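Long-range contacts in beta-N-acetylglucosaminidase-like protein Glycoside hydrolase family 20 (Flavobacterium johnsoniae, PDB 6YHH), which probably removes terminal N-acetylglucosamine units from chitin-derived oligosaccharides as a family 20 beta-N-acetylhexosaminidase: residues A277-P282 and E317-D322; V183-W188 and P234-A239; T283-N288 and D324-I329; W366-T371 and S382-N387. All blocks are in the same frame, centred on the assembly; numbering follows the deposited sequence.

All four contacts belong to the TIM-barrel catalytic domain, and three of them gather at its pocket. Contact 1 carries E317, the predicted proton donor, whose side chain comes within about 3 Å of a bound Tris molecule, probably from the crystallisation liquor. H236 of contact 2 and W383 of contact 4 approach E317 to about 3 and 4 Å respectively, nearest side-chain atoms, while E368 of contact 4 takes the backbone N-H of E317. Contacts 1 and 2 have centres about 10 Å apart and are joined by G237 N to P282 O. Contact 3 lies further along the chain from both segments of contact 1, away from the site; its centre lies about 22 Å from that of contact 4.

Contact 1 (A277-P282 and E317-D322); sequences AGIFSP and ENEGKD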
# COMPACT_ATOMS: atom_id res chain seq x y z
N ALA A 277 8.40 -13.34 -21.01
CA ALA A 277 8.84 -12.13 -21.60
C ALA A 277 9.46 -12.37 -22.96
O ALA A 277 9.97 -13.49 -23.23
CB ALA A 277 9.90 -11.50 -20.70
N GLY A 278 9.51 -11.32 -23.77
CA GLY A 278 10.19 -11.45 -25.07
C GLY A 278 9.44 -10.75 -26.20
O GLY A 278 8.65 -9.88 -25.97
N ILE A 279 9.90 -11.04 -27.40
CA ILE A 279 9.34 -10.53 -28.63
C ILE A 279 8.64 -11.68 -29.28
O ILE A 279 9.30 -12.73 -29.54
CB ILE A 279 10.41 -9.96 -29.58
CG1 ILE A 279 11.20 -8.86 -28.89
CG2 ILE A 279 9.70 -9.43 -30.81
CD1 ILE A 279 12.43 -8.35 -29.65
N PHE A 280 7.37 -11.54 -29.59
CA PHE A 280 6.56 -12.65 -30.06
C PHE A 280 6.04 -12.41 -31.46
O PHE A 280 5.97 -11.23 -31.94
CB PHE A 280 5.43 -12.96 -29.04
CG PHE A 280 6.00 -13.35 -27.67
CD1 PHE A 280 6.46 -14.64 -27.41
CD2 PHE A 280 6.20 -12.39 -26.72
CE1 PHE A 280 7.11 -14.94 -26.21
CE2 PHE A 280 6.78 -12.69 -25.50
CZ PHE A 280 7.24 -13.96 -25.24
N SER A 281 5.66 -13.50 -32.13
CA SER A 281 5.17 -13.41 -33.49
C SER A 281 3.71 -12.97 -33.78
O SER A 281 3.44 -12.52 -34.89
CB SER A 281 5.44 -14.73 -34.19
OG SER A 281 4.66 -15.72 -33.66
N PRO A 282 2.76 -13.10 -32.84
CA PRO A 282 1.39 -12.80 -33.22
C PRO A 282 1.21 -11.30 -33.58
O PRO A 282 1.63 -10.42 -32.84
CB PRO A 282 0.58 -13.16 -31.96
CG PRO A 282 1.38 -14.27 -31.33
CD PRO A 282 2.80 -13.83 -31.54
N GLU A 317 8.41 -3.44 -32.68
CA GLU A 317 8.77 -4.85 -32.66
C GLU A 317 7.83 -5.81 -33.37
O GLU A 317 7.73 -6.96 -32.96
CB GLU A 317 9.03 -5.34 -31.21
CG GLU A 317 10.16 -4.62 -30.47
CD GLU A 317 10.35 -5.18 -29.06
OE1 GLU A 317 9.37 -5.54 -28.39
OE2 GLU A 317 11.51 -5.19 -28.59
N ASN A 318 7.33 -5.40 -34.54
CA ASN A 318 6.73 -6.34 -35.47
C ASN A 318 7.92 -6.98 -36.21
O ASN A 318 8.50 -6.33 -37.06
CB ASN A 318 5.80 -5.60 -36.40
CG ASN A 318 5.27 -6.50 -37.52
OD1 ASN A 318 5.40 -7.69 -37.47
ND2 ASN A 318 4.68 -5.88 -38.50
N GLU A 319 8.29 -8.19 -35.90
CA GLU A 319 9.44 -8.74 -36.66
C GLU A 319 9.09 -9.29 -38.03
O GLU A 319 9.96 -9.65 -38.84
CB GLU A 319 10.09 -9.80 -35.81
CG GLU A 319 10.87 -9.11 -34.71
CD GLU A 319 11.62 -10.09 -33.82
OE1 GLU A 319 12.65 -9.64 -33.33
OE2 GLU A 319 11.17 -11.28 -33.62
N GLY A 320 7.81 -9.32 -38.33
CA GLY A 320 7.44 -9.40 -39.71
C GLY A 320 7.37 -10.86 -40.27
O GLY A 320 7.01 -11.02 -41.43
N LYS A 321 7.60 -11.86 -39.44
CA LYS A 321 7.67 -13.27 -39.95
C LYS A 321 6.33 -13.77 -40.47
O LYS A 321 6.27 -14.35 -41.57
CB LYS A 321 8.28 -14.21 -38.94
CG LYS A 321 9.77 -13.97 -38.57
CD LYS A 321 10.72 -13.71 -39.71
CE LYS A 321 12.21 -13.70 -39.33
NZ LYS A 321 12.95 -12.92 -40.40
N ASP A 322 5.24 -13.56 -39.73
CA ASP A 322 3.93 -13.97 -40.25
C ASP A 322 3.54 -13.17 -41.49
O ASP A 322 2.94 -13.74 -42.46
CB ASP A 322 2.87 -13.85 -39.19
CG ASP A 322 3.00 -14.88 -38.07
OD1 ASP A 322 3.83 -15.84 -38.10
OD2 ASP A 322 2.16 -14.75 -37.11
O HOH W 1 9.33 -7.17 -26.12
O HOH W 2 5.75 -8.49 -31.52
O HOH W 3 5.06 -12.50 -37.12
O HOH W 4 2.14 -15.94 -34.62
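I279 lies against E317 and E319 where two loops at the C-terminal end of the TIM barrel run past each other beside the catalytic pocket. Followed along 277-282, the contact starts at G278, whose backbone angles (phi 139°, psi -169°) would press a side chain into the preceding carbonyl. Its O accepts a hydrogen bond from a water that also donates to E317 OE1, 2.8 Å from that water. I279 then sends its two branches to different glutamates, crossing each at about a right angle. With CG1 beside the backbone N (chi1 -57°), the long branch of I279 reaches the carboxylate of E317, CD1 to OE2 3.5 Å, while the methyl CG2 meets E319 CD at 3.6 Å. OE1 of E317, the predicted proton donor, is also in a weak hydrogen bond with the nitrogen of a bound Tris, probably from the crystallisation liquor. If E317 were an alanine, the water shared with G278 O would probably lose its second acceptor, I279 the carboxylate its long branch lies against, and the pocket its predicted proton donor. F280 points away from 317-322, its CB against S238 and its ring folded back beside G278, but its carbonyl still shares a second water with E317 O. S281 O and D322 OD2 come within 3.4 Å, but both are acceptors, and waters make the link. One donates to S281 O and accepts from D322 N, in the first turn of the helix that follows G320. Another stands 2.7 Å from S281 OG and donates to D322 OD2 at 2.8 Å.

Contact 2 (V183-W188 and P234-A239); sequences VDDQGW and PGHGSA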
# COMPACT_ATOMS: atom_id res chain seq x y z
N VAL A 183 -2.12 -2.59 -23.05
CA VAL A 183 -2.22 -3.81 -23.80
C VAL A 183 -0.85 -4.27 -24.26
O VAL A 183 -0.02 -3.43 -24.66
CB VAL A 183 -3.10 -3.62 -25.09
CG1 VAL A 183 -3.28 -5.01 -25.72
CG2 VAL A 183 -4.43 -2.87 -24.75
N ASP A 184 -0.58 -5.58 -24.16
CA ASP A 184 0.60 -6.15 -24.72
C ASP A 184 0.33 -7.66 -24.84
O ASP A 184 -0.87 -8.12 -24.71
CB ASP A 184 1.85 -5.81 -23.88
CG ASP A 184 3.10 -5.73 -24.69
OD1 ASP A 184 3.55 -6.82 -25.17
OD2 ASP A 184 3.63 -4.64 -24.90
N ASP A 185 1.35 -8.45 -25.12
CA ASP A 185 1.16 -9.89 -25.35
C ASP A 185 0.60 -10.63 -24.11
O ASP A 185 -0.04 -11.67 -24.21
CB ASP A 185 2.49 -10.57 -25.72
CG ASP A 185 3.04 -10.12 -27.07
OD1 ASP A 185 2.42 -10.51 -28.10
OD2 ASP A 185 4.09 -9.41 -27.00
N GLN A 186 0.89 -10.05 -22.96
CA GLN A 186 0.65 -10.64 -21.66
C GLN A 186 -0.70 -10.22 -21.04
O GLN A 186 -0.97 -10.56 -19.88
CB GLN A 186 1.80 -10.26 -20.71
CG GLN A 186 3.12 -10.84 -21.11
CD GLN A 186 3.86 -10.11 -22.23
OE1 GLN A 186 3.45 -9.06 -22.70
NE2 GLN A 186 4.92 -10.69 -22.68
N GLY A 187 -1.49 -9.41 -21.79
CA GLY A 187 -2.81 -9.06 -21.32
C GLY A 187 -3.32 -7.73 -21.82
O GLY A 187 -2.56 -6.85 -22.07
N TRP A 188 -4.64 -7.69 -21.98
CA TRP A 188 -5.45 -6.53 -22.33
C TRP A 188 -6.13 -5.96 -21.10
O TRP A 188 -6.81 -6.74 -20.37
CB TRP A 188 -6.56 -6.98 -23.34
CG TRP A 188 -7.52 -5.93 -23.67
CD1 TRP A 188 -8.56 -5.55 -22.92
CD2 TRP A 188 -7.54 -5.08 -24.83
NE1 TRP A 188 -9.20 -4.50 -23.48
CE2 TRP A 188 -8.60 -4.19 -24.66
CE3 TRP A 188 -6.74 -4.97 -25.96
CZ2 TRP A 188 -8.89 -3.19 -25.61
CZ3 TRP A 188 -7.03 -4.02 -26.89
CH2 TRP A 188 -8.07 -3.12 -26.70
N PRO A 234 0.63 -3.18 -34.68
CA PRO A 234 0.04 -4.49 -34.82
C PRO A 234 0.85 -5.65 -34.28
O PRO A 234 0.34 -6.78 -34.23
CB PRO A 234 -0.10 -4.64 -36.37
CG PRO A 234 1.18 -3.99 -36.83
CD PRO A 234 1.38 -2.81 -35.91
N GLY A 235 2.05 -5.36 -33.81
CA GLY A 235 2.90 -6.37 -33.17
C GLY A 235 2.41 -6.52 -31.71
O GLY A 235 1.38 -5.92 -31.31
N HIS A 236 3.08 -7.38 -30.93
CA HIS A 236 2.72 -7.56 -29.53
C HIS A 236 1.23 -7.91 -29.46
O HIS A 236 0.52 -7.53 -28.50
CB HIS A 236 3.02 -6.25 -28.73
CG HIS A 236 4.48 -6.09 -28.37
ND1 HIS A 236 5.46 -5.58 -29.19
CD2 HIS A 236 5.10 -6.41 -27.21
CE1 HIS A 236 6.62 -5.62 -28.54
NE2 HIS A 236 6.41 -6.13 -27.36
N GLY A 237 0.80 -8.75 -30.41
CA GLY A 237 -0.63 -9.02 -30.59
C GLY A 237 -1.19 -10.23 -29.90
O GLY A 237 -2.34 -10.58 -30.17
N SER A 238 -0.42 -10.91 -29.03
CA SER A 238 -0.86 -12.24 -28.51
C SER A 238 -2.23 -12.23 -27.84
O SER A 238 -3.03 -13.16 -28.02
CB SER A 238 0.18 -12.91 -27.59
OG SER A 238 1.45 -12.93 -28.18
N ALA A 239 -2.45 -11.25 -26.97
CA ALA A 239 -3.64 -11.15 -26.20
C ALA A 239 -4.79 -10.72 -27.04
O ALA A 239 -5.84 -11.38 -27.00
CB ALA A 239 -3.44 -10.18 -25.08
O HOH W 5 -1.88 -8.30 -27.43
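D185 reaches across to S238 and satisfies two of its donors with a single oxygen. OD1 accepts the backbone N-H of S238 at 3.0 Å from S238 N (158° at the hydrogen) and the hydroxyl at 2.6 Å from S238 OG. Both donors come in on the anti side of the carboxylate, but from opposite faces of its plane, so OD1 is held between them. G237 N is also close to OD1, yet its angle is too poor for a bond; that N-H goes instead to P282 O. The other oxygen, D185 OD2, lies obliquely by the imidazole of H236, 3.2 Å from CD2. Because CG stands beside the backbone N (chi1 -66°), the carboxylate of D185 is brought to the backbone of H236 to S238. Were D185 shortened to alanine, the N-H and hydroxyl of S238 are likely to be left without the acceptor they share, and the H236 ring freer to shift. H236 ND1 makes a weak bond to D316 O, and D184 OD2 is hydrogen-bonded to H181 NE2. A water also bridges the segments: it donates to H236 O at 2.7 Å, more weakly to D184 O, and accepts a weak bond from A239 N. The methyl of A239 packs on the turn, its CB 3.3 Å from D184 O. The first segment is the tip of a hairpin, a type I turn from D184 to G187 linking barrel strand 177-184 to strand 187-188. Helix 238-243 lies against this hairpin, with A239 and W188 both packed on helix 197-202.

Contact 3 (T283-N288 and D324-I329); sequences TLDPSN and DANPKI
I329 slides its extended side chain past the carboxylate of D285, in the opposite direction, CG1 and CD1 both lying beside OD1; D285 OD1 to I329 CG1 is 3.4 Å. That oxygen is already occupied within its own loop. It accepts S287 N in an Asx turn at 2.8 Å, from above the carboxylate plane, and S287 OG on its syn lone pair. The hydroxyl gets there because it sits between the backbone N and the carbonyl carbon (chi1 83°), which also brings S287 OG to 3.7 Å from I329 CG1. P286 crosses the end of the isoleucine at about a right angle, its CD 4.2 Å from I329 CD1, and both side chains continue onto W323 and L344. Across from D285, N326 starts helix 327-335 with OD1 capping I329 N, 3.2 Å away, and more weakly K328 N. Its ND2 gives its main bond to S249 O. A water donates to D285 OD2 and only weakly takes N326 ND2. Thus the polar groups on each side are satisfied mostly within their own segment, or by S249 in the case of N326 ND2, and the loop before helix 289-302 is fitted to the start of helix 327-335 by van der Waals packing plus this one water.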
# COMPACT_ATOMS: atom_id res chain seq x y z
N THR A 283 0.68 -11.07 -34.75
CA THR A 283 0.63 -9.75 -35.35
C THR A 283 -0.72 -9.59 -36.04
O THR A 283 -1.17 -10.46 -36.85
CB THR A 283 1.76 -9.57 -36.45
OG1 THR A 283 3.02 -9.97 -35.94
CG2 THR A 283 1.91 -8.15 -36.91
N LEU A 284 -1.33 -8.43 -35.85
CA LEU A 284 -2.56 -8.11 -36.60
C LEU A 284 -2.33 -8.06 -38.10
O LEU A 284 -1.26 -7.66 -38.56
CB LEU A 284 -3.07 -6.76 -36.17
CG LEU A 284 -3.81 -6.77 -34.85
CD1 LEU A 284 -3.72 -7.85 -33.81
CD2 LEU A 284 -4.29 -5.36 -34.45
N ASP A 285 -3.36 -8.46 -38.83
CA ASP A 285 -3.30 -8.56 -40.30
C ASP A 285 -3.75 -7.27 -40.94
O ASP A 285 -4.96 -6.96 -41.00
CB ASP A 285 -4.13 -9.78 -40.79
CG ASP A 285 -4.13 -9.96 -42.29
OD1 ASP A 285 -3.57 -9.14 -43.05
OD2 ASP A 285 -4.76 -10.99 -42.72
N PRO A 286 -2.80 -6.53 -41.55
CA PRO A 286 -3.17 -5.24 -42.13
C PRO A 286 -3.87 -5.35 -43.52
O PRO A 286 -4.22 -4.29 -44.06
CB PRO A 286 -1.82 -4.58 -42.34
CG PRO A 286 -0.89 -5.71 -42.67
CD PRO A 286 -1.40 -6.85 -41.81
N SER A 287 -4.01 -6.57 -44.00
CA SER A 287 -4.73 -6.84 -45.25
C SER A 287 -6.17 -7.17 -45.02
O SER A 287 -6.96 -7.25 -45.99
CB SER A 287 -3.97 -7.93 -46.01
OG SER A 287 -4.28 -9.23 -45.62
N ASN A 288 -6.57 -7.39 -43.77
CA ASN A 288 -7.90 -7.91 -43.49
C ASN A 288 -8.77 -6.75 -43.11
O ASN A 288 -8.52 -6.06 -42.12
CB ASN A 288 -7.82 -8.93 -42.33
CG ASN A 288 -9.12 -9.63 -42.03
OD1 ASN A 288 -10.23 -9.16 -42.35
ND2 ASN A 288 -9.01 -10.78 -41.37
N ASP A 324 5.62 -11.94 -43.77
CA ASP A 324 6.46 -12.49 -44.86
C ASP A 324 5.87 -13.79 -45.40
O ASP A 324 6.00 -14.07 -46.59
CB ASP A 324 7.85 -12.74 -44.33
CG ASP A 324 8.65 -11.50 -44.07
OD1 ASP A 324 8.31 -10.39 -44.50
OD2 ASP A 324 9.71 -11.71 -43.41
N ALA A 325 5.28 -14.60 -44.55
CA ALA A 325 4.83 -15.95 -44.92
C ALA A 325 3.46 -15.94 -45.52
O ALA A 325 3.07 -16.92 -46.07
CB ALA A 325 4.79 -16.81 -43.69
N ASN A 326 2.68 -14.86 -45.39
CA ASN A 326 1.27 -14.91 -45.70
C ASN A 326 1.10 -14.42 -47.13
O ASN A 326 1.31 -13.26 -47.44
CB ASN A 326 0.49 -14.04 -44.72
CG ASN A 326 -1.02 -14.08 -44.94
OD1 ASN A 326 -1.48 -14.08 -46.10
ND2 ASN A 326 -1.81 -14.08 -43.86
N PRO A 327 0.73 -15.32 -48.06
CA PRO A 327 0.56 -14.92 -49.45
C PRO A 327 -0.44 -13.76 -49.71
O PRO A 327 -0.19 -12.93 -50.57
CB PRO A 327 0.02 -16.23 -50.07
CG PRO A 327 0.46 -17.28 -49.21
CD PRO A 327 0.39 -16.73 -47.84
N LYS A 328 -1.50 -13.66 -48.91
CA LYS A 328 -2.45 -12.57 -48.99
C LYS A 328 -1.87 -11.25 -48.61
O LYS A 328 -2.20 -10.24 -49.23
CB LYS A 328 -3.67 -12.80 -48.13
CG LYS A 328 -4.48 -13.94 -48.68
CD LYS A 328 -5.60 -14.42 -47.81
CE LYS A 328 -6.68 -15.05 -48.70
NZ LYS A 328 -7.45 -16.03 -47.94
N ILE A 329 -1.03 -11.22 -47.57
CA ILE A 329 -0.38 -9.98 -47.16
C ILE A 329 0.63 -9.61 -48.24
O ILE A 329 0.79 -8.45 -48.57
CB ILE A 329 0.25 -10.16 -45.76
CG1 ILE A 329 -0.91 -10.40 -44.75
CG2 ILE A 329 1.15 -8.96 -45.38
CD1 ILE A 329 -0.51 -10.64 -43.31
O HOH W 6 -4.77 -12.61 -44.67

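Contact 4 (W366-T371 and S382-N387); sequences WEEILT and SWRGPN
E367 and W383 meet where the chain leaves two neighbouring parallel strands of the barrel, 362-366 and 379-382. The tight part lies here. E367 OE1 accepts two successive backbone N-H groups: W383 N at 2.8 Å, nearly along the C-O axis, and R384 N at 2.9 Å, from above the carboxylate plane and almost straight (173°). S395 OG adds a third bond to the same oxygen, which fixes both the carboxylate and the backbone at 383-384. CG of E367, placed between its backbone N and carbonyl carbon (chi1 70°), rests near W383 CD1. The indole of W383 is held by its own polar edge as well: NE1 gives a nearly linear bond to E368 OE1, 2.9 Å away and in the ring plane. W366 turns the edge of its six-membered ring to the face of the five-membered ring of W383, an offset edge-to-face pair with planes at 78° and centroids 5.2 Å apart.

The stem of R384 is still well packed, its CG over the centre of the W383 ring. It crosses E367 at about a right angle, R384 CD 3.4 Å from E367 OE2. Only the end is loose: the guanidinium of this partly exposed residue manages just a long salt bridge, R384 NH1 to E367 OE2 3.8 Å. E368 links the contact to the chemistry: its OE2 accepts the N-H of E317, the predicted proton donor. With W383 so fixed beside E317 and the Tris site, this corner is consistent with the tryptophan-lined sugar pocket of family 20 enzymes, formed at the C-terminal ends of the TIM-barrel strands.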
# COMPACT_ATOMS: atom_id res chain seq x y z
N TRP A 366 5.64 4.25 -31.46
CA TRP A 366 7.05 3.92 -31.36
C TRP A 366 7.74 4.10 -32.73
O TRP A 366 7.09 4.03 -33.78
CB TRP A 366 7.22 2.48 -30.88
CG TRP A 366 6.61 2.26 -29.50
CD1 TRP A 366 5.54 1.46 -29.21
CD2 TRP A 366 7.07 2.78 -28.23
NE1 TRP A 366 5.24 1.56 -27.89
CE2 TRP A 366 6.16 2.35 -27.26
CE3 TRP A 366 8.15 3.61 -27.81
CZ2 TRP A 366 6.29 2.66 -25.93
CZ3 TRP A 366 8.28 3.89 -26.48
CH2 TRP A 366 7.37 3.41 -25.54
N GLU A 367 9.01 4.42 -32.72
CA GLU A 367 9.72 4.93 -33.90
C GLU A 367 9.58 4.08 -35.16
O GLU A 367 9.75 4.62 -36.28
CB GLU A 367 11.19 5.13 -33.51
CG GLU A 367 11.95 3.84 -33.26
CD GLU A 367 13.36 4.09 -32.86
OE1 GLU A 367 13.55 4.64 -31.77
OE2 GLU A 367 14.28 3.71 -33.65
N GLU A 368 9.36 2.78 -35.02
CA GLU A 368 9.14 1.92 -36.20
C GLU A 368 8.10 2.41 -37.16
O GLU A 368 8.22 2.11 -38.39
CB GLU A 368 8.91 0.46 -35.87
CG GLU A 368 10.08 -0.17 -35.12
CD GLU A 368 9.96 -0.18 -33.60
OE1 GLU A 368 9.53 0.88 -33.04
OE2 GLU A 368 10.34 -1.23 -32.96
N ILE A 369 7.14 3.20 -36.68
CA ILE A 369 6.11 3.70 -37.55
C ILE A 369 6.58 4.69 -38.60
O ILE A 369 5.86 4.96 -39.60
CB ILE A 369 4.85 4.29 -36.82
CG1 ILE A 369 5.16 5.57 -36.07
CG2 ILE A 369 4.25 3.21 -35.89
CD1 ILE A 369 3.93 6.34 -35.65
N LEU A 370 7.74 5.27 -38.39
CA LEU A 370 8.24 6.28 -39.30
C LEU A 370 8.90 5.70 -40.57
O LEU A 370 10.02 5.19 -40.51
CB LEU A 370 9.19 7.21 -38.53
CG LEU A 370 9.82 8.37 -39.25
CD1 LEU A 370 8.84 9.13 -40.08
CD2 LEU A 370 10.72 9.31 -38.44
N THR A 371 8.11 5.75 -41.64
CA THR A 371 8.58 5.68 -43.02
C THR A 371 7.98 6.87 -43.77
O THR A 371 7.21 7.62 -43.22
CB THR A 371 8.36 4.35 -43.69
OG1 THR A 371 6.96 4.14 -43.85
CG2 THR A 371 9.01 3.21 -42.89
N SER A 382 10.86 7.91 -29.81
CA SER A 382 12.19 7.41 -30.00
C SER A 382 12.65 6.56 -28.81
O SER A 382 12.83 7.09 -27.70
CB SER A 382 13.15 8.60 -30.18
OG SER A 382 14.50 8.17 -30.35
N TRP A 383 12.93 5.29 -29.08
CA TRP A 383 13.26 4.31 -28.04
C TRP A 383 14.45 3.40 -28.29
O TRP A 383 15.06 2.88 -27.28
CB TRP A 383 12.04 3.46 -27.73
CG TRP A 383 11.76 2.38 -28.72
CD1 TRP A 383 10.99 2.49 -29.81
CD2 TRP A 383 12.15 0.99 -28.64
NE1 TRP A 383 10.88 1.28 -30.47
CE2 TRP A 383 11.57 0.33 -29.77
CE3 TRP A 383 12.95 0.25 -27.77
CZ2 TRP A 383 11.78 -1.02 -30.02
CZ3 TRP A 383 13.11 -1.10 -28.00
CH2 TRP A 383 12.57 -1.71 -29.15
N ARG A 384 14.88 3.27 -29.54
CA ARG A 384 15.97 2.36 -29.88
C ARG A 384 17.32 3.00 -29.78
O ARG A 384 17.49 4.18 -30.09
CB ARG A 384 15.69 1.74 -31.24
CG ARG A 384 14.39 0.97 -31.27
CD ARG A 384 14.03 0.50 -32.63
NE ARG A 384 14.99 -0.43 -33.05
CZ ARG A 384 15.30 -0.53 -34.33
NH1 ARG A 384 14.71 0.30 -35.21
NH2 ARG A 384 16.19 -1.44 -34.70
N GLY A 385 18.30 2.20 -29.41
CA GLY A 385 19.64 2.67 -29.18
C GLY A 385 20.58 1.46 -29.19
O GLY A 385 20.34 0.48 -29.88
N PRO A 386 21.65 1.50 -28.42
CA PRO A 386 22.62 0.41 -28.52
C PRO A 386 22.13 -0.99 -28.20
O PRO A 386 22.63 -1.95 -28.75
CB PRO A 386 23.76 0.85 -27.56
CG PRO A 386 23.07 1.80 -26.60
CD PRO A 386 22.08 2.55 -27.49
N ASN A 387 21.16 -1.12 -27.31
CA ASN A 387 20.55 -2.43 -27.05
C ASN A 387 19.87 -3.07 -28.28
O ASN A 387 19.68 -4.29 -28.32
CB ASN A 387 19.53 -2.37 -25.91
CG ASN A 387 20.12 -2.02 -24.57
OD1 ASN A 387 21.35 -2.06 -24.35
ND2 ASN A 387 19.27 -1.62 -23.65